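Local structure of TIR-like domain-containing protein (Prevotella corporis, 7EBD) at residues V9-Y14 with K138-L143; L45-P50 with D99-L104; G69-Q74 with I86-E91. The protein is a bacterial member of the STING family whose two-chain assembly holds the ligand C2E in a shared pocket. All blocks are in the same frame, centred on the assembly; numbering follows the deposited sequence.

Interaction 1. Residues V9-Y14 with K138-L143; sequences VIAISY and KRVLQL. With C2E (9,9'-[(2R,3R,3aS,5S,7aR,9R,10R,10aS,12S,14aR)-3,5,10,12-tetrahydroxy-5,12-dioxidooctahydro-2H,7H-difuro[3,2-d:3',2'-j][1,3,7,9,2,8]tetraoxadiphosphacyclododecine-2,9-diyl]bis(2-amino-1,9-dihydro-6H-purin-6-one)), chain E.
Tyr-14 and Leu-141 each carry CG anti to the backbone N, with chi1 at 180° and -176°. The first torsion lays the Tyr-14 ring between Leu-141 and C2E. The second brings the leucine branch to meet it. Leu-141 CD2 lies at the ring edge, near the ring plane, 4.0 Å from Tyr-14 CE2. The opposite edge of the ring faces C2E, where Tyr-14 CD1 is 3.5 Å from O4' of C2E. The ring is therefore held between a leucine and the ligand sugar. Its hydroxyl is hydrogen-bonded to Asp-99.

One turn earlier on its helix, Ala-11 lies where the two segments come close. Its CB sits 3.7 Å from Val-140 CG1 and also touches the backbone at Leu-141. The small methyl is consistent with the short axis separation of 8.5 Å. Ile-12 makes a looser contact, with its CG1 at 4.3 Å from Val-140 CG1. No hydrogen bond crosses. The residues that touch are all buried.

Phe-137 adds to the interface beside Ala-11 and Tyr-14. Ser-13 OG is hydrogen-bonded to Ile-103 O of the second subunit. The arrangement is an apolar helix-helix crossing at -38°. Helix 6-28 forms part of the C2E pocket wall of this prokaryotic STING domain, and helix 124-146 packs behind it.

Interaction 2. Residues L45-P50 with D99-L104; sequences LYIKMP and DMPTIL. With C2E (9,9'-[(2R,3R,3aS,5S,7aR,9R,10R,10aS,12S,14aR)-3,5,10,12-tetrahydroxy-5,12-dioxidooctahydro-2H,7H-difuro[3,2-d:3',2'-j][1,3,7,9,2,8]tetraoxadiphosphacyclododecine-2,9-diyl]bis(2-amino-1,9-dihydro-6H-purin-6-one)), chain E.
Ile-47 and Asp-99 form a parallel beta bridge where strands 42-47 and 94-99 end, side by side in the mixed sheet. Asp-99, Thr-102 and Ile-103 line the C2E pocket. Two backbone hydrogen bonds flank Ile-47. Asp-99 N gives one to Tyr-46 O at 3.0 Å and 151°. Asp-99 O accepts the other from Lys-48 N at 2.8 Å and a straighter 175°. Lys-48 O then takes a CA-H...O contact from Met-100 CA at 3.2 Å.

Apolar side-chain contacts surround the bridge and extend past it. Ile-47 CG2, anti to the backbone N, meets Pro-101 CG at 3.7 Å. The selenomethionine Met-100 runs alongside Lys-48, both chains pointing the same way. Its SE also lies 4.0 Å from Pro-50 CG. The other selenomethionine, Met-49, bends back at chi2 and chi3. This brings its CE to Leu-104 CD1, 3.8 Å away, and the two side chains cross at about a right angle. Leu-104 CD1 also touches the Pro-50 ring.

The loop folds into a type I turn from Pro-101 to Leu-104, with the hydrogen bond Leu-104 N to Pro-101 O. Outside the two segments, Tyr-65 OH of helix 57-67 bonds Met-100 N. Met-134 and Phe-137 of helix 124-146 pack on Met-49.

The ligand is held along this loop. Asp-99 OD1 accepts from N2 of C2E at 2.7 Å, while OD2 is bonded to Tyr-14. This second bond probably steadies the carboxylate. Ile-103 N makes a weak bond to O2' of C2E. The same ligand hydroxyl, O2', donates to Thr-102 OG1 at 3.0 Å.

Interaction 3. Residues G69-Q74 with I86-E91; sequences GLNETQ and IVSKEE. With ACT (acetate ion), chain C.
The beta hairpin of strands 71-75 and 84-91 is held here by antiparallel pairing of Asn-71 with Ser-88, Glu-72 with Val-87, and Thr-73 with Ile-86. The first and last are hydrogen-bonded pairs, and the middle one is non-hydrogen-bonded. Four backbone bonds result. Asn-71 and Ser-88 exchange N-H and O both ways, with Asn-71 N to Ser-88 O at 2.9 Å. Thr-73 and Ile-86 do the same. The axes of the two short strand segments run at 114°, far from antiparallel, consistent with a strong twist or bend.

Two hydroxyls meet on the face of Thr-73 and Ser-88. Both are placed between the backbone N and the carbonyl carbon, with chi1 at 46° and 63°. Thr-73 OG1 donates to Ser-88 OG at 2.9 Å. Ser-88 OG in turn donates to O of an acetate ion at 2.7 Å. The acetate probably comes from the crystallisation liquor. Ile-86 CD1 lies close by, 3.2 Å from Thr-73 OG1.

The other face carries Glu-72 and Val-87. Their side chains run alongside each other, with Glu-72 OE1 3.3 Å from Val-87 CG1. The same OE1 accepts a hydrogen bond from Asn-81 of the second subunit. Leu-70 uses both branches. Its CD1 meets Val-87 CG2 at 3.8 Å, and its CD2 lies 3.6 Å from Lys-89 CD. Just before it, Gly-69, with positive phi, follows helix 57-67 and completes a Schellman motif at its C-terminal end.

Strand 71-75 is an outermost strand of the sheet within the chain, and strand 84-91 pairs on its other side with strand 94-99. Tyr-65 of helix 57-67 packs against both Leu-70 and Val-87.

The three contacts are nested along the chain. Interaction 3 lies within the loop closed by interaction 2, and that lies within the loop closed by interaction 1. Interactions 1 and 2 are neighbours, with centres about 11 Å apart. They touch through Tyr-14, which packs on Ile-47 and Pro-101, and both contact C2E. Interactions 2 and 3 share the mixed sheet. Their centres are about 14 Å apart, and their nearest atoms about 5 Å. Interactions 1 and 3 lie on opposite sides of the chain's centre, about 24 Å apart between centres. Helix 6-28 and the end of strand 94-99 with its loop line the pocket. All three contacts also reach the second subunit.

Interaction 1. Residues V9-Y14 with K138-L143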
loop_
_atom_site.group_PDB
_atom_site.type_symbol
_atom_site.label_atom_id
_atom_site.label_comp_id
_atom_site.label_asym_id
_atom_site.label_seq_id
_atom_site.Cartn_x
_atom_site.Cartn_y
_atom_site.Cartn_z
ATOM N N VAL A 9 12.641 1.681 0.087
ATOM C CA VAL A 9 11.702 0.779 -0.573
ATOM C C VAL A 9 10.266 1.201 -0.289
ATOM O O VAL A 9 9.391 1.105 -1.158
ATOM C CB VAL A 9 11.960 -0.674 -0.133
ATOM C CG1 VAL A 9 10.966 -1.616 -0.790
ATOM C CG2 VAL A 9 13.381 -1.077 -0.475
ATOM N N ILE A 10 10.001 1.671 0.933
ATOM C CA ILE A 10 8.665 2.153 1.271
ATOM C C ILE A 10 8.291 3.341 0.394
ATOM O O ILE A 10 7.169 3.425 -0.121
ATOM C CB ILE A 10 8.589 2.505 2.769
ATOM C CG1 ILE A 10 8.620 1.233 3.620
ATOM C CG2 ILE A 10 7.341 3.317 3.070
ATOM C CD1 ILE A 10 7.426 0.333 3.416
ATOM N N ALA A 11 9.226 4.274 0.206
ATOM C CA ALA A 11 8.964 5.427 -0.648
ATOM C C ALA A 11 8.725 5.001 -2.089
ATOM O O ALA A 11 7.834 5.534 -2.760
ATOM C CB ALA A 11 10.127 6.414 -0.563
ATOM N N ILE A 12 9.504 4.035 -2.581
ATOM C CA ILE A 12 9.324 3.577 -3.957
ATOM C C ILE A 12 7.957 2.922 -4.129
ATOM O O ILE A 12 7.254 3.170 -5.117
ATOM C CB ILE A 12 10.460 2.622 -4.365
ATOM C CG1 ILE A 12 11.812 3.329 -4.286
ATOM C CG2 ILE A 12 10.232 2.112 -5.774
ATOM C CD1 ILE A 12 12.984 2.424 -4.597
ATOM N N SER A 13 7.561 2.072 -3.177
ATOM C CA SER A 13 6.254 1.424 -3.263
ATOM C C SER A 13 5.126 2.443 -3.178
ATOM O O SER A 13 4.137 2.346 -3.915
ATOM C CB SER A 13 6.110 0.377 -2.157
ATOM O OG SER A 13 6.931 -0.749 -2.405
ATOM N N TYR A 14 5.265 3.436 -2.298
ATOM C CA TYR A 14 4.244 4.470 -2.170
ATOM C C TYR A 14 4.130 5.293 -3.447
ATOM O O TYR A 14 3.023 5.644 -3.872
ATOM C CB TYR A 14 4.571 5.359 -0.969
ATOM C CG TYR A 14 3.594 6.485 -0.720
ATOM C CD1 TYR A 14 2.263 6.224 -0.425
ATOM C CD2 TYR A 14 4.011 7.811 -0.753
ATOM C CE1 TYR A 14 1.369 7.252 -0.188
ATOM C CE2 TYR A 14 3.124 8.845 -0.514
ATOM C CZ TYR A 14 1.803 8.559 -0.235
ATOM O OH TYR A 14 0.917 9.585 0.003
ATOM N N LYS A 138 11.191 10.982 2.819
ATOM C CA LYS A 138 10.839 12.224 2.137
ATOM C C LYS A 138 11.809 12.528 1.002
ATOM O O LYS A 138 11.396 12.980 -0.071
ATOM C CB LYS A 138 10.796 13.379 3.138
ATOM C CG LYS A 138 9.655 13.276 4.139
ATOM C CD LYS A 138 9.493 14.558 4.938
ATOM C CE LYS A 138 10.756 14.897 5.706
ATOM N NZ LYS A 138 10.608 16.162 6.475
ATOM N N ARG A 139 13.102 12.275 1.214
ATOM C CA ARG A 139 14.094 12.559 0.183
ATOM C C ARG A 139 13.894 11.667 -1.036
ATOM O O ARG A 139 13.924 12.142 -2.177
ATOM C CB ARG A 139 15.503 12.382 0.752
ATOM C CG ARG A 139 16.612 12.569 -0.270
ATOM C CD ARG A 139 17.962 12.140 0.283
ATOM N NE ARG A 139 18.015 10.704 0.549
ATOM C CZ ARG A 139 18.390 9.792 -0.344
ATOM N NH1 ARG A 139 18.748 10.163 -1.566
ATOM N NH2 ARG A 139 18.409 8.507 -0.014
ATOM N N VAL A 140 13.688 10.366 -0.813
ATOM C CA VAL A 140 13.476 9.451 -1.932
ATOM C C VAL A 140 12.183 9.792 -2.662
ATOM O O VAL A 140 12.129 9.778 -3.899
ATOM C CB VAL A 140 13.485 7.990 -1.445
ATOM C CG1 VAL A 140 13.117 7.048 -2.581
ATOM C CG2 VAL A 140 14.849 7.630 -0.875
ATOM N N LEU A 141 11.124 10.113 -1.912
ATOM C CA LEU A 141 9.861 10.475 -2.545
ATOM C C LEU A 141 10.008 11.741 -3.378
ATOM O O LEU A 141 9.474 11.826 -4.488
ATOM C CB LEU A 141 8.768 10.647 -1.491
ATOM C CG LEU A 141 7.364 10.930 -2.029
ATOM C CD1 LEU A 141 6.893 9.799 -2.934
ATOM C CD2 LEU A 141 6.373 11.160 -0.897
ATOM N N GLN A 142 10.741 12.733 -2.865
ATOM C CA GLN A 142 10.942 13.966 -3.617
ATOM C C GLN A 142 11.775 13.720 -4.867
ATOM O O GLN A 142 11.499 14.294 -5.927
ATOM C CB GLN A 142 11.605 15.018 -2.728
ATOM C CG GLN A 142 11.665 16.400 -3.352
ATOM C CD GLN A 142 10.286 16.999 -3.546
ATOM O OE1 GLN A 142 9.615 17.359 -2.580
ATOM N NE2 GLN A 142 9.854 17.105 -4.798
ATOM N N LEU A 143 12.798 12.866 -4.765
ATOM C CA LEU A 143 13.595 12.529 -5.940
ATOM C C LEU A 143 12.750 11.830 -6.996
ATOM O O LEU A 143 12.894 12.101 -8.194
ATOM C CB LEU A 143 14.783 11.652 -5.539
ATOM C CG LEU A 143 15.889 12.321 -4.720
ATOM C CD1 LEU A 143 16.933 11.304 -4.285
ATOM C CD2 LEU A 143 16.537 13.444 -5.516
HETATM P P1 C2E E . 0.371 -0.790 -2.674
HETATM O O2P C2E E . -0.680 -1.133 -3.702
HETATM O O1P C2E E . 1.669 -0.775 -3.436
HETATM O "O5'" C2E E . 0.252 0.731 -2.075
HETATM C "C5'" C2E E . 1.362 1.254 -1.415
HETATM C "C4'" C2E E . 0.914 2.474 -0.561
HETATM O "O4'" C2E E . 0.450 3.411 -1.341
HETATM C "C3'" C2E E . -0.262 2.089 0.361
HETATM O "O3'" C2E E . 0.215 1.650 1.544
HETATM C "C2'" C2E E . -1.005 3.427 0.520
HETATM O "O2'" C2E E . -0.345 4.271 1.562
HETATM C "C1'" C2E E . -0.881 4.017 -0.642
HETATM N N9 C2E E . -2.036 3.763 -1.458
HETATM C C8 C2E E . -2.107 2.761 -2.348
HETATM N N7 C2E E . -3.342 2.874 -2.885
HETATM C C5 C2E E . -3.970 3.914 -2.321
HETATM C C6 C2E E . -5.366 4.515 -2.527
HETATM O O6 C2E E . -6.112 4.042 -3.314
HETATM N N1 C2E E . -5.772 5.654 -1.765
HETATM C C2 C2E E . -4.876 6.238 -0.804
HETATM N N2 C2E E . -5.285 7.394 -0.029
HETATM N N3 C2E E . -3.546 5.666 -0.607
HETATM C C4 C2E E . -3.134 4.484 -1.407
HETATM P P11 C2E E . -0.914 0.803 2.427
HETATM O O21 C2E E . -2.138 1.575 2.857
HETATM O O11 C2E E . -0.218 0.417 3.711
HETATM O O5A C2E E . -1.188 -0.597 1.599
HETATM C C5A C2E E . -0.091 -1.464 1.692
HETATM C C4A C2E E . -0.312 -2.642 0.826
HETATM O O4A C2E E . -1.346 -3.325 1.237
HETATM C C3A C2E E . -0.673 -2.164 -0.744
HETATM O O3A C2E E . 0.596 -1.952 -1.517
HETATM C C2A C2E E . -1.312 -3.087 -1.227
HETATM O O2A C2E E . -0.401 -4.179 -1.722
HETATM C C1A C2E E . -2.177 -3.647 0.018
HETATM N N91 C2E E . -3.334 -3.036 0.072
HETATM C C81 C2E E . -3.728 -1.969 0.794
HETATM N N71 C2E E . -5.018 -1.739 0.484
HETATM C C51 C2E E . -5.396 -2.652 -0.405
HETATM C C61 C2E E . -6.731 -2.887 -1.108
HETATM O O61 C2E E . -7.649 -2.178 -0.882
HETATM N N11 C2E E . -6.871 -3.962 -2.039
HETATM C C21 C2E E . -5.749 -4.822 -2.314
HETATM N N21 C2E E . -5.889 -5.914 -3.261
HETATM N N31 C2E E . -4.476 -4.594 -1.641
HETATM C C41 C2E E . -4.340 -3.472 -0.668
#

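Interaction 2. Residues L45-P50 with D99-L104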
loop_
_atom_site.group_PDB
_atom_site.type_symbol
_atom_site.label_atom_id
_atom_site.label_comp_id
_atom_site.label_asym_id
_atom_site.label_seq_id
_atom_site.Cartn_x
_atom_site.Cartn_y
_atom_site.Cartn_z
ATOM N N LEU A 45 -1.798 17.584 -5.216
ATOM C CA LEU A 45 -1.730 16.478 -4.269
ATOM C C LEU A 45 -0.710 16.826 -3.195
ATOM O O LEU A 45 0.460 17.076 -3.503
ATOM C CB LEU A 45 -1.349 15.173 -4.969
ATOM C CG LEU A 45 -1.009 13.995 -4.052
ATOM C CD1 LEU A 45 -2.202 13.619 -3.183
ATOM C CD2 LEU A 45 -0.526 12.796 -4.858
ATOM N N TYR A 46 -1.153 16.842 -1.942
ATOM C CA TYR A 46 -0.314 17.192 -0.805
ATOM C C TYR A 46 -0.082 15.952 0.045
ATOM O O TYR A 46 -1.042 15.321 0.511
ATOM C CB TYR A 46 -0.948 18.308 0.027
ATOM C CG TYR A 46 -1.076 19.618 -0.716
ATOM C CD1 TYR A 46 0.033 20.429 -0.925
ATOM C CD2 TYR A 46 -2.303 20.046 -1.206
ATOM C CE1 TYR A 46 -0.075 21.628 -1.604
ATOM C CE2 TYR A 46 -2.421 21.245 -1.886
ATOM C CZ TYR A 46 -1.304 22.030 -2.084
ATOM O OH TYR A 46 -1.418 23.225 -2.757
ATOM N N ILE A 47 1.186 15.607 0.237
ATOM C CA ILE A 47 1.579 14.472 1.060
ATOM C C ILE A 47 1.824 14.984 2.472
ATOM O O ILE A 47 2.689 15.840 2.689
ATOM C CB ILE A 47 2.831 13.782 0.498
ATOM C CG1 ILE A 47 2.685 13.539 -1.007
ATOM C CG2 ILE A 47 3.090 12.474 1.232
ATOM C CD1 ILE A 47 1.514 12.662 -1.384
ATOM N N LYS A 48 1.072 14.461 3.432
ATOM C CA LYS A 48 1.159 14.891 4.822
ATOM C C LYS A 48 1.891 13.826 5.626
ATOM O O LYS A 48 1.443 12.678 5.693
ATOM C CB LYS A 48 -0.233 15.145 5.402
ATOM C CG LYS A 48 -0.235 15.454 6.890
ATOM C CD LYS A 48 0.435 16.784 7.182
ATOM C CE LYS A 48 0.422 17.091 8.671
ATOM N NZ LYS A 48 1.065 18.401 8.969
HETATM N N MSE A 49 3.010 14.210 6.228
HETATM C CA MSE A 49 3.758 13.312 7.098
HETATM C C MSE A 49 3.180 13.347 8.506
HETATM O O MSE A 49 2.699 14.387 8.952
HETATM C CB MSE A 49 5.240 13.694 7.133
HETATM C CG MSE A 49 5.908 13.712 5.772
HETATM SE SE MSE A 49 5.919 11.953 4.946
HETATM C CE MSE A 49 7.170 11.060 6.135
ATOM N N PRO A 50 3.201 12.211 9.198
ATOM C CA PRO A 50 2.790 12.208 10.606
ATOM C C PRO A 50 3.752 13.037 11.443
ATOM O O PRO A 50 4.955 13.086 11.177
ATOM C CB PRO A 50 2.841 10.726 10.996
ATOM C CG PRO A 50 2.870 9.975 9.705
ATOM C CD PRO A 50 3.557 10.865 8.722
ATOM N N ASP A 99 -3.080 13.362 1.374
ATOM C CA ASP A 99 -2.870 11.975 1.769
ATOM C C ASP A 99 -1.748 11.876 2.788
ATOM O O ASP A 99 -0.692 12.493 2.622
ATOM C CB ASP A 99 -2.551 11.087 0.562
ATOM C CG ASP A 99 -2.513 9.612 0.927
ATOM O OD1 ASP A 99 -3.591 9.039 1.183
ATOM O OD2 ASP A 99 -1.409 9.030 0.970
HETATM N N MSE A 100 -1.993 11.100 3.838
HETATM C CA MSE A 100 -0.954 10.696 4.774
HETATM C C MSE A 100 -0.614 9.236 4.497
HETATM O O MSE A 100 -1.486 8.370 4.584
HETATM C CB MSE A 100 -1.410 10.891 6.221
HETATM C CG MSE A 100 -0.378 10.476 7.256
HETATM SE SE MSE A 100 -1.000 10.712 9.091
HETATM C CE MSE A 100 -1.267 12.645 9.086
ATOM N N PRO A 101 0.647 8.964 4.148
ATOM C CA PRO A 101 1.014 7.615 3.692
ATOM C C PRO A 101 0.868 6.555 4.772
ATOM O O PRO A 101 1.708 6.457 5.674
ATOM C CB PRO A 101 2.479 7.775 3.257
ATOM C CG PRO A 101 2.693 9.256 3.109
ATOM C CD PRO A 101 1.792 9.887 4.118
ATOM N N THR A 102 -0.195 5.752 4.687
ATOM C CA THR A 102 -0.395 4.672 5.646
ATOM C C THR A 102 0.677 3.594 5.536
ATOM O O THR A 102 0.904 2.858 6.505
ATOM C CB THR A 102 -1.781 4.056 5.455
ATOM O OG1 THR A 102 -1.965 3.712 4.077
ATOM C CG2 THR A 102 -2.859 5.043 5.862
ATOM N N ILE A 103 1.351 3.499 4.385
ATOM C CA ILE A 103 2.422 2.527 4.190
ATOM C C ILE A 103 3.536 2.699 5.214
ATOM O O ILE A 103 4.290 1.757 5.474
ATOM C CB ILE A 103 2.970 2.634 2.751
ATOM C CG1 ILE A 103 3.840 1.422 2.408
ATOM C CG2 ILE A 103 3.740 3.937 2.565
ATOM C CD1 ILE A 103 4.406 1.453 1.004
ATOM N N LEU A 104 3.658 3.889 5.808
ATOM C CA LEU A 104 4.686 4.126 6.813
ATOM C C LEU A 104 4.461 3.308 8.076
ATOM O O LEU A 104 5.386 3.192 8.889
ATOM C CB LEU A 104 4.745 5.614 7.165
ATOM C CG LEU A 104 5.179 6.585 6.066
ATOM C CD1 LEU A 104 4.895 8.017 6.488
ATOM C CD2 LEU A 104 6.656 6.403 5.741
HETATM P P1 C2E E . 0.371 -0.790 -2.674
HETATM O O2P C2E E . -0.680 -1.133 -3.702
HETATM O O1P C2E E . 1.669 -0.775 -3.436
HETATM O "O5'" C2E E . 0.252 0.731 -2.075
HETATM C "C5'" C2E E . 1.362 1.254 -1.415
HETATM C "C4'" C2E E . 0.914 2.474 -0.561
HETATM O "O4'" C2E E . 0.450 3.411 -1.341
HETATM C "C3'" C2E E . -0.262 2.089 0.361
HETATM O "O3'" C2E E . 0.215 1.650 1.544
HETATM C "C2'" C2E E . -1.005 3.427 0.520
HETATM O "O2'" C2E E . -0.345 4.271 1.562
HETATM C "C1'" C2E E . -0.881 4.017 -0.642
HETATM N N9 C2E E . -2.036 3.763 -1.458
HETATM C C8 C2E E . -2.107 2.761 -2.348
HETATM N N7 C2E E . -3.342 2.874 -2.885
HETATM C C5 C2E E . -3.970 3.914 -2.321
HETATM C C6 C2E E . -5.366 4.515 -2.527
HETATM O O6 C2E E . -6.112 4.042 -3.314
HETATM N N1 C2E E . -5.772 5.654 -1.765
HETATM C C2 C2E E . -4.876 6.238 -0.804
HETATM N N2 C2E E . -5.285 7.394 -0.029
HETATM N N3 C2E E . -3.546 5.666 -0.607
HETATM C C4 C2E E . -3.134 4.484 -1.407
HETATM P P11 C2E E . -0.914 0.803 2.427
HETATM O O21 C2E E . -2.138 1.575 2.857
HETATM O O11 C2E E . -0.218 0.417 3.711
HETATM O O5A C2E E . -1.188 -0.597 1.599
HETATM C C5A C2E E . -0.091 -1.464 1.692
HETATM C C4A C2E E . -0.312 -2.642 0.826
HETATM O O4A C2E E . -1.346 -3.325 1.237
HETATM C C3A C2E E . -0.673 -2.164 -0.744
HETATM O O3A C2E E . 0.596 -1.952 -1.517
HETATM C C2A C2E E . -1.312 -3.087 -1.227
HETATM O O2A C2E E . -0.401 -4.179 -1.722
HETATM C C1A C2E E . -2.177 -3.647 0.018
HETATM N N91 C2E E . -3.334 -3.036 0.072
HETATM C C81 C2E E . -3.728 -1.969 0.794
HETATM N N71 C2E E . -5.018 -1.739 0.484
HETATM C C51 C2E E . -5.396 -2.652 -0.405
HETATM C C61 C2E E . -6.731 -2.887 -1.108
HETATM O O61 C2E E . -7.649 -2.178 -0.882
HETATM N N11 C2E E . -6.871 -3.962 -2.039
HETATM C C21 C2E E . -5.749 -4.822 -2.314
HETATM N N21 C2E E . -5.889 -5.914 -3.261
HETATM N N31 C2E E . -4.476 -4.594 -1.641
HETATM C C41 C2E E . -4.340 -3.472 -0.668
#

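Interaction 3. Residues G69-Q74 with I86-E91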
loop_
_atom_site.group_PDB
_atom_site.type_symbol
_atom_site.label_atom_id
_atom_site.label_comp_id
_atom_site.label_asym_id
_atom_site.label_seq_id
_atom_site.Cartn_x
_atom_site.Cartn_y
_atom_site.Cartn_z
ATOM N N GLY A 69 -11.223 19.548 7.096
ATOM C CA GLY A 69 -12.478 19.701 6.387
ATOM C C GLY A 69 -12.476 19.069 5.011
ATOM O O GLY A 69 -12.939 19.675 4.039
ATOM N N LEU A 70 -11.961 17.850 4.916
ATOM C CA LEU A 70 -11.885 17.117 3.662
ATOM C C LEU A 70 -13.053 16.146 3.542
ATOM O O LEU A 70 -13.647 15.721 4.536
ATOM C CB LEU A 70 -10.561 16.355 3.557
ATOM C CG LEU A 70 -9.286 17.175 3.742
ATOM C CD1 LEU A 70 -8.068 16.270 3.732
ATOM C CD2 LEU A 70 -9.181 18.223 2.655
ATOM N N ASN A 71 -13.375 15.797 2.302
ATOM C CA ASN A 71 -14.433 14.845 2.011
ATOM C C ASN A 71 -13.879 13.720 1.147
ATOM O O ASN A 71 -12.887 13.882 0.429
ATOM C CB ASN A 71 -15.625 15.518 1.316
ATOM C CG ASN A 71 -15.246 16.170 0.008
ATOM O OD1 ASN A 71 -14.890 17.348 -0.035
ATOM N ND2 ASN A 71 -15.327 15.406 -1.074
ATOM N N GLU A 72 -14.544 12.570 1.231
ATOM C CA GLU A 72 -14.082 11.364 0.562
ATOM C C GLU A 72 -14.457 11.400 -0.912
ATOM O O GLU A 72 -15.621 11.623 -1.259
ATOM C CB GLU A 72 -14.697 10.137 1.232
ATOM C CG GLU A 72 -14.260 9.956 2.673
ATOM C CD GLU A 72 -12.859 9.411 2.808
ATOM O OE1 GLU A 72 -12.313 9.475 3.928
ATOM O OE2 GLU A 72 -12.296 8.938 1.799
ATOM N N THR A 73 -13.470 11.177 -1.782
ATOM C CA THR A 73 -13.692 11.108 -3.221
ATOM C C THR A 73 -12.836 9.984 -3.790
ATOM O O THR A 73 -12.092 9.314 -3.066
ATOM C CB THR A 73 -13.372 12.443 -3.908
ATOM O OG1 THR A 73 -12.122 12.945 -3.424
ATOM C CG2 THR A 73 -14.467 13.467 -3.645
ATOM N N GLN A 74 -12.936 9.779 -5.102
ATOM C CA GLN A 74 -12.152 8.742 -5.755
ATOM C C GLN A 74 -11.795 9.178 -7.169
ATOM O O GLN A 74 -12.460 10.024 -7.773
ATOM C CB GLN A 74 -12.893 7.400 -5.774
ATOM C CG GLN A 74 -14.214 7.414 -6.519
ATOM C CD GLN A 74 -14.907 6.064 -6.482
ATOM O OE1 GLN A 74 -15.063 5.464 -5.418
ATOM N NE2 GLN A 74 -15.319 5.576 -7.647
ATOM N N ILE A 86 -9.401 8.837 -2.099
ATOM C CA ILE A 86 -8.671 9.994 -1.602
ATOM C C ILE A 86 -9.602 10.835 -0.739
ATOM O O ILE A 86 -10.818 10.634 -0.707
ATOM C CB ILE A 86 -8.112 10.857 -2.749
ATOM C CG1 ILE A 86 -9.210 11.100 -3.786
ATOM C CG2 ILE A 86 -6.894 10.200 -3.378
ATOM C CD1 ILE A 86 -9.105 12.417 -4.505
ATOM N N VAL A 87 -9.005 11.802 -0.050
ATOM C CA VAL A 87 -9.734 12.868 0.625
ATOM C C VAL A 87 -9.316 14.184 -0.013
ATOM O O VAL A 87 -8.136 14.389 -0.323
ATOM C CB VAL A 87 -9.473 12.879 2.144
ATOM C CG1 VAL A 87 -10.237 11.752 2.815
ATOM C CG2 VAL A 87 -7.990 12.749 2.426
ATOM N N SER A 88 -10.286 15.066 -0.231
ATOM C CA SER A 88 -10.009 16.282 -0.978
ATOM C C SER A 88 -10.919 17.405 -0.507
ATOM O O SER A 88 -11.817 17.214 0.317
ATOM C CB SER A 88 -10.177 16.063 -2.485
ATOM O OG SER A 88 -11.514 15.719 -2.798
ATOM N N LYS A 89 -10.657 18.591 -1.047
ATOM C CA LYS A 89 -11.487 19.760 -0.809
ATOM C C LYS A 89 -11.330 20.709 -1.989
ATOM O O LYS A 89 -10.482 20.516 -2.868
ATOM C CB LYS A 89 -11.124 20.458 0.508
ATOM C CG LYS A 89 -9.803 21.204 0.473
ATOM C CD LYS A 89 -9.446 21.770 1.837
ATOM C CE LYS A 89 -9.784 23.249 1.926
ATOM N NZ LYS A 89 -9.168 23.888 3.122
ATOM N N GLU A 90 -12.176 21.733 -2.005
ATOM C CA GLU A 90 -12.182 22.747 -3.048
ATOM C C GLU A 90 -11.598 24.036 -2.490
ATOM O O GLU A 90 -11.988 24.479 -1.405
ATOM C CB GLU A 90 -13.604 22.982 -3.563
ATOM C CG GLU A 90 -13.808 24.314 -4.261
ATOM C CD GLU A 90 -15.269 24.597 -4.554
ATOM O OE1 GLU A 90 -15.971 23.680 -5.026
ATOM O OE2 GLU A 90 -15.715 25.738 -4.309
ATOM N N GLU A 91 -10.654 24.625 -3.223
ATOM C CA GLU A 91 -10.062 25.920 -2.887
ATOM C C GLU A 91 -10.177 26.770 -4.148
ATOM O O GLU A 91 -9.314 26.711 -5.029
ATOM C CB GLU A 91 -8.617 25.779 -2.419
ATOM C CG GLU A 91 -7.959 27.092 -2.018
ATOM C CD GLU A 91 -8.019 27.343 -0.523
ATOM O OE1 GLU A 91 -8.760 26.618 0.175
ATOM O OE2 GLU A 91 -7.325 28.265 -0.045
HETATM C C ACT C . -14.804 17.346 -3.374
HETATM O O ACT C . -13.713 17.362 -2.735
HETATM O OXT ACT C . -15.791 16.570 -3.232
HETATM C CH3 ACT C . -14.934 18.434 -4.480
#